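Side-chain contacts in putative flagellar hook-associated protein (Vibrio parahaemolyticus, PDB 3PWX), which probably serves as a structural component of the bacterial flagellum as a member of the flagellin family, and binds a magnesium ion: residues E41-S46 / F89-E94; G96-S101 / D106-N111. One frame throughout, in Å; residues are numbered along the deposited sequence.

Contact 1 (E41-S46 / F89-E94)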
loop_
_atom_site.group_PDB
_atom_site.type_symbol
_atom_site.label_atom_id
_atom_site.label_comp_id
_atom_site.label_asym_id
_atom_site.label_seq_id
_atom_site.Cartn_x
_atom_site.Cartn_y
_atom_site.Cartn_z
ATOM N N GLU A 41 11.992 -12.999 -5.453
ATOM C CA GLU A 41 12.207 -13.123 -6.870
ATOM C C GLU A 41 13.187 -14.239 -7.136
ATOM O O GLU A 41 12.999 -15.017 -8.081
ATOM C CB GLU A 41 12.821 -11.840 -7.414
ATOM C CG GLU A 41 11.913 -10.921 -8.241
ATOM C CD GLU A 41 12.501 -9.464 -8.437
ATOM O OE1 GLU A 41 12.887 -8.771 -7.447
ATOM O OE2 GLU A 41 12.543 -9.006 -9.591
ATOM N N THR A 42 14.236 -14.333 -6.317
ATOM C CA THR A 42 15.205 -15.434 -6.459
ATOM C C THR A 42 14.467 -16.746 -6.316
ATOM O O THR A 42 14.646 -17.638 -7.134
ATOM C CB THR A 42 16.268 -15.360 -5.347
ATOM O OG1 THR A 42 17.123 -14.223 -5.558
ATOM C CG2 THR A 42 17.111 -16.646 -5.261
ATOM N N HIS A 43 13.630 -16.879 -5.289
ATOM C CA HIS A 43 12.927 -18.166 -5.069
ATOM C C HIS A 43 11.945 -18.428 -6.187
ATOM O O HIS A 43 11.851 -19.603 -6.664
ATOM C CB HIS A 43 12.250 -18.306 -3.690
ATOM C CG HIS A 43 13.209 -18.237 -2.544
ATOM N ND1 HIS A 43 14.134 -19.236 -2.286
ATOM C CD2 HIS A 43 13.417 -17.273 -1.618
ATOM C CE1 HIS A 43 14.853 -18.895 -1.231
ATOM N NE2 HIS A 43 14.435 -17.712 -0.807
ATOM N N LEU A 44 11.272 -17.368 -6.658
ATOM C CA LEU A 44 10.376 -17.585 -7.763
ATOM C C LEU A 44 11.116 -17.941 -9.045
ATOM O O LEU A 44 10.685 -18.851 -9.734
ATOM C CB LEU A 44 9.384 -16.497 -7.967
ATOM C CG LEU A 44 8.384 -16.366 -6.805
ATOM C CD1 LEU A 44 7.579 -15.091 -7.010
ATOM C CD2 LEU A 44 7.495 -17.622 -6.653
ATOM N N ASP A 45 12.248 -17.292 -9.315
ATOM C CA ASP A 45 13.063 -17.623 -10.452
ATOM C C ASP A 45 13.382 -19.109 -10.450
ATOM O O ASP A 45 13.159 -19.804 -11.448
ATOM C CB ASP A 45 14.354 -16.820 -10.480
ATOM C CG ASP A 45 14.995 -16.856 -11.847
ATOM O OD1 ASP A 45 14.331 -16.491 -12.847
ATOM O OD2 ASP A 45 16.155 -17.306 -11.954
ATOM N N SER A 46 13.837 -19.600 -9.306
ATOM C CA SER A 46 14.159 -21.030 -9.144
ATOM C C SER A 46 12.956 -21.970 -9.310
ATOM O O SER A 46 13.106 -23.019 -9.936
ATOM C CB SER A 46 14.849 -21.260 -7.800
ATOM O OG SER A 46 14.852 -22.620 -7.451
ATOM N N PHE A 89 9.005 -22.813 -2.106
ATOM C CA PHE A 89 7.813 -22.146 -1.534
ATOM C C PHE A 89 7.802 -22.128 -0.007
ATOM O O PHE A 89 6.965 -21.444 0.582
ATOM C CB PHE A 89 6.522 -22.779 -2.018
ATOM C CG PHE A 89 6.082 -22.285 -3.310
ATOM C CD1 PHE A 89 5.624 -20.985 -3.439
ATOM C CD2 PHE A 89 6.136 -23.109 -4.425
ATOM C CE1 PHE A 89 5.213 -20.496 -4.668
ATOM C CE2 PHE A 89 5.728 -22.632 -5.670
ATOM C CZ PHE A 89 5.255 -21.330 -5.796
ATOM N N ASN A 90 8.727 -22.882 0.599
ATOM C CA ASN A 90 8.898 -23.037 2.041
ATOM C C ASN A 90 10.159 -22.324 2.523
ATOM O O ASN A 90 10.609 -22.527 3.637
ATOM C CB ASN A 90 8.968 -24.517 2.410
ATOM C CG ASN A 90 7.588 -25.146 2.577
ATOM O OD1 ASN A 90 6.559 -24.438 2.662
ATOM N ND2 ASN A 90 7.550 -26.454 2.607
ATOM N N ALA A 91 10.700 -21.468 1.659
ATOM C CA ALA A 91 11.819 -20.603 1.992
ATOM C C ALA A 91 11.531 -19.818 3.258
ATOM O O ALA A 91 10.383 -19.432 3.508
ATOM C CB ALA A 91 12.082 -19.641 0.846
ATOM N N GLN A 92 12.586 -19.585 4.032
ATOM C CA GLN A 92 12.508 -18.831 5.254
ATOM C C GLN A 92 13.522 -17.716 5.134
ATOM O O GLN A 92 14.493 -17.845 4.365
ATOM C CB GLN A 92 12.868 -19.706 6.466
ATOM C CG GLN A 92 11.895 -20.811 6.733
ATOM C CD GLN A 92 12.427 -21.820 7.729
ATOM O OE1 GLN A 92 13.094 -22.765 7.337
ATOM N NE2 GLN A 92 12.148 -21.628 9.007
ATOM N N ASP A 93 13.329 -16.642 5.893
ATOM C CA ASP A 93 14.362 -15.616 5.999
ATOM C C ASP A 93 15.373 -15.983 7.105
ATOM O O ASP A 93 15.314 -17.079 7.671
ATOM C CB ASP A 93 13.754 -14.208 6.219
ATOM C CG ASP A 93 12.900 -14.125 7.469
ATOM O OD1 ASP A 93 13.242 -14.785 8.489
ATOM O OD2 ASP A 93 11.874 -13.404 7.417
ATOM N N GLU A 94 16.292 -15.060 7.384
ATOM C CA GLU A 94 17.358 -15.239 8.366
ATOM C C GLU A 94 16.815 -15.312 9.787
ATOM O O GLU A 94 17.442 -15.934 10.643
ATOM C CB GLU A 94 18.368 -14.084 8.309
ATOM C CG GLU A 94 18.570 -13.431 6.942
ATOM C CD GLU A 94 17.476 -12.403 6.578
ATOM O OE1 GLU A 94 16.761 -12.670 5.584
ATOM O OE2 GLU A 94 17.334 -11.340 7.249
#
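Where His-43 and Leu-44 meet Ala-91 and Phe-89, a short length of helix 7-61 faces the chain that leads on from helix 71-89, and the backbones come nearest at 7.4 Å between CA of His-43 and CA of Phe-89. Side chains alone bridge this gap. The methyl of Ala-91 sits squarely over one face of the His-43 imidazole: CB lies 3.5 Å from the ring centroid and only 10° off the ring normal, so that all five ring atoms share the contact almost evenly. This is a CH-pi interaction. With CG anti to its own carbonyl carbon (chi1 -61°), the histidine ring leans from the helix toward the loop and offers the methyl a flat surface. The same ring also touches Leu-99.

The second pair is purely apolar. Leu-44 uses a single branch, CD2, which approaches CE1 of Phe-89 at 4.2 Å, the two side chains crossing at about a right angle. Each belongs to a wider hydrophobic layer: Leu-44 also packs on Ala-193 and Met-194 of helix 172-223, and Phe-89 on Ala-142 and Ile-145 of helix 142-145. The pair thus links helices 7-61 and 172-223 with helix 142-145, within a region that matches the N-terminal helical region of bacterial flagellins; residues 16-43 of the first helix are predicted to form a coiled coil.

No hydrogen bond or salt bridge joins the two segments. Their association therefore rests on dispersion and on burial of nonpolar surface, and because the methyl meets the imidazole over its face, neither ring nitrogen has to supply a proton or a lone pair to it.

Contact 2 (G96-S101 / D106-N111). With MG (magnesium ion), chain C.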
loop_
_atom_site.group_PDB
_atom_site.type_symbol
_atom_site.label_atom_id
_atom_site.label_comp_id
_atom_site.label_asym_id
_atom_site.label_seq_id
_atom_site.Cartn_x
_atom_site.Cartn_y
_atom_site.Cartn_z
ATOM N N GLY A 96 14.065 -16.844 10.420
ATOM C CA GLY A 96 13.267 -18.056 10.474
ATOM C C GLY A 96 11.807 -17.916 10.063
ATOM O O GLY A 96 11.039 -18.841 10.245
ATOM N N HIS A 97 11.414 -16.797 9.467
ATOM C CA HIS A 97 10.037 -16.660 9.038
ATOM C C HIS A 97 9.750 -17.244 7.654
ATOM O O HIS A 97 10.589 -17.125 6.744
ATOM C CB HIS A 97 9.641 -15.179 9.122
ATOM C CG HIS A 97 9.685 -14.652 10.521
ATOM N ND1 HIS A 97 10.228 -13.429 10.839
ATOM C CD2 HIS A 97 9.275 -15.199 11.696
ATOM C CE1 HIS A 97 10.129 -13.234 12.144
ATOM N NE2 HIS A 97 9.568 -14.296 12.684
ATOM N N PHE A 98 8.586 -17.878 7.474
ATOM C CA PHE A 98 8.229 -18.398 6.147
ATOM C C PHE A 98 7.813 -17.303 5.168
ATOM O O PHE A 98 6.800 -16.690 5.299
ATOM C CB PHE A 98 7.207 -19.530 6.211
ATOM C CG PHE A 98 7.753 -20.776 6.821
ATOM C CD1 PHE A 98 8.504 -21.676 6.055
ATOM C CD2 PHE A 98 7.583 -21.023 8.173
ATOM C CE1 PHE A 98 9.049 -22.845 6.651
ATOM C CE2 PHE A 98 8.110 -22.174 8.757
ATOM C CZ PHE A 98 8.840 -23.086 8.007
ATOM N N LEU A 99 8.633 -17.082 4.159
ATOM C CA LEU A 99 8.436 -16.032 3.186
ATOM C C LEU A 99 7.071 -16.060 2.496
ATOM O O LEU A 99 6.544 -15.057 2.088
ATOM C CB LEU A 99 9.559 -16.222 2.146
ATOM C CG LEU A 99 10.744 -15.231 2.152
ATOM C CD1 LEU A 99 11.162 -14.707 3.573
ATOM C CD2 LEU A 99 11.969 -15.800 1.340
ATOM N N PHE A 100 6.501 -17.241 2.335
ATOM C CA PHE A 100 5.423 -17.385 1.330
ATOM C C PHE A 100 4.159 -17.886 1.922
ATOM O O PHE A 100 3.267 -18.310 1.139
ATOM C CB PHE A 100 5.785 -18.328 0.151
ATOM C CG PHE A 100 6.768 -17.758 -0.779
ATOM C CD1 PHE A 100 7.998 -18.357 -0.941
ATOM C CD2 PHE A 100 6.484 -16.569 -1.510
ATOM C CE1 PHE A 100 8.914 -17.830 -1.823
ATOM C CE2 PHE A 100 7.409 -16.035 -2.338
ATOM C CZ PHE A 100 8.635 -16.682 -2.506
ATOM N N SER A 101 4.091 -17.841 3.250
ATOM C CA SER A 101 2.942 -18.298 3.999
ATOM C C SER A 101 1.823 -17.279 4.309
ATOM O O SER A 101 0.893 -17.567 5.115
ATOM C CB SER A 101 3.452 -18.942 5.305
ATOM O OG SER A 101 4.009 -20.243 4.996
ATOM N N ASP A 106 5.152 -18.537 10.984
ATOM C CA ASP A 106 5.863 -19.703 11.529
ATOM C C ASP A 106 5.362 -21.049 10.987
ATOM O O ASP A 106 5.765 -22.110 11.415
ATOM C CB ASP A 106 5.825 -19.668 13.048
ATOM C CG ASP A 106 6.447 -18.415 13.595
ATOM O OD1 ASP A 106 7.678 -18.253 13.458
ATOM O OD2 ASP A 106 5.704 -17.567 14.143
ATOM N N THR A 107 4.473 -21.010 10.030
ATOM C CA THR A 107 4.012 -22.238 9.507
ATOM C C THR A 107 4.456 -22.389 8.032
ATOM O O THR A 107 4.319 -21.456 7.244
ATOM C CB THR A 107 2.508 -22.493 9.848
ATOM O OG1 THR A 107 1.776 -22.790 8.674
ATOM C CG2 THR A 107 1.861 -21.303 10.477
ATOM N N ALA A 108 5.060 -23.556 7.718
ATOM C CA ALA A 108 5.477 -23.925 6.359
ATOM C C ALA A 108 4.331 -23.718 5.400
ATOM O O ALA A 108 3.215 -24.050 5.719
ATOM C CB ALA A 108 5.867 -25.354 6.346
ATOM N N ALA A 109 4.584 -23.166 4.221
ATOM C CA ALA A 109 3.513 -22.887 3.234
ATOM C C ALA A 109 2.891 -24.171 2.686
ATOM O O ALA A 109 1.679 -24.207 2.400
ATOM C CB ALA A 109 4.059 -22.100 2.108
ATOM N N LEU A 110 3.716 -25.210 2.579
ATOM C CA LEU A 110 3.313 -26.502 2.025
ATOM C C LEU A 110 3.628 -27.653 2.996
ATOM O O LEU A 110 4.686 -27.697 3.623
ATOM C CB LEU A 110 4.077 -26.756 0.725
ATOM C CG LEU A 110 3.597 -26.222 -0.614
ATOM C CD1 LEU A 110 4.766 -26.202 -1.535
ATOM C CD2 LEU A 110 2.562 -27.155 -1.160
ATOM N N ASN A 111 2.699 -28.586 3.100
ATOM C CA ASN A 111 2.828 -29.740 3.966
ATOM C C ASN A 111 2.400 -30.976 3.170
ATOM O O ASN A 111 1.395 -30.933 2.455
ATOM C CB ASN A 111 1.899 -29.567 5.159
ATOM C CG ASN A 111 2.280 -30.450 6.346
ATOM O OD1 ASN A 111 2.710 -31.594 6.194
ATOM N ND2 ASN A 111 2.117 -29.910 7.544
HETATM MG MG MG C . 8.693 -14.561 14.758
HETATM O O HOH W 1 9.031 -16.555 14.662
HETATM O O HOH W 2 6.568 -14.892 13.827
HETATM O O HOH W 3 10.582 -14.571 15.037
#
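His-97 and Asp-106 run alongside each other in the same direction, ring and carboxylate planes 64° apart, and meet around a magnesium ion that, of the two, only the histidine binds directly. Its NE2 is 2.3 Å from the magnesium, and three waters are also bound to the metal. Asp-106 acts from the second shell: OD1 stays 4.0 Å from the magnesium and accepts a hydrogen bond of 2.5 Å from water 1, while OD2 accepts one of 2.8 Å from water 2. The carboxylate thus spans two metal-bound waters, and its negative charge would be expected to offset some of the charge of the ion. The other ring nitrogen, ND1 of His-97, is hydrogen-bonded to OE1 of Glu-95, so the metal and Glu-95 together hold the ring's rotation.

Next to the metal site, Phe-98 is the apolar centre of the contact. The backbone of the other segment passes over one face of its ring, with CA of Ala-108 3.6 Å from the ring centroid, a CH-pi contact; the carbonyl oxygen of Asp-106 comes to the edge of the same ring, 3.5 Å from CE2.

Phe-98 also begins a type I beta turn that ends at Ser-101 and reverses the chain, bringing the serine to Thr-107. There OG of Ser-101 donates to the carbonyl oxygen of Thr-107 at 2.6 Å, in the carbonyl plane and with a C=O...OG angle of 159°. OG anti to the serine's own carbonyl carbon (chi1 -75°) gives it this aim, and leaves it 3.4 Å from CB of Ala-109. Farther out, the backbone of Ala-109 is hydrogen-bonded to Glu-120, just before strand 110-111 pairs antiparallel with strand 118-119.

In the fold
Contacts 1 and 2 follow one another along the chain, with centres about 11 Å apart, and are stitched together by polar bonds. The carbonyl oxygen of Ala-91 probably accepts a hydrogen bond from N of Leu-99 at 3.0 Å, and OD1 of Asn-90 probably accepts one from N of Leu-110 at 2.9 Å. Residues 89-94 therefore meet helix 7-61 through apolar groups and contact 2 through both hydrogen bonds and packing. Magnesium is bound within contact 2; the side chain of Ala-91 in contact 1 is about 10 Å from that of its ligand His-97. Asp-93 nevertheless ties the regions, its OD1 accepting a hydrogen bond from the backbone N of His-97.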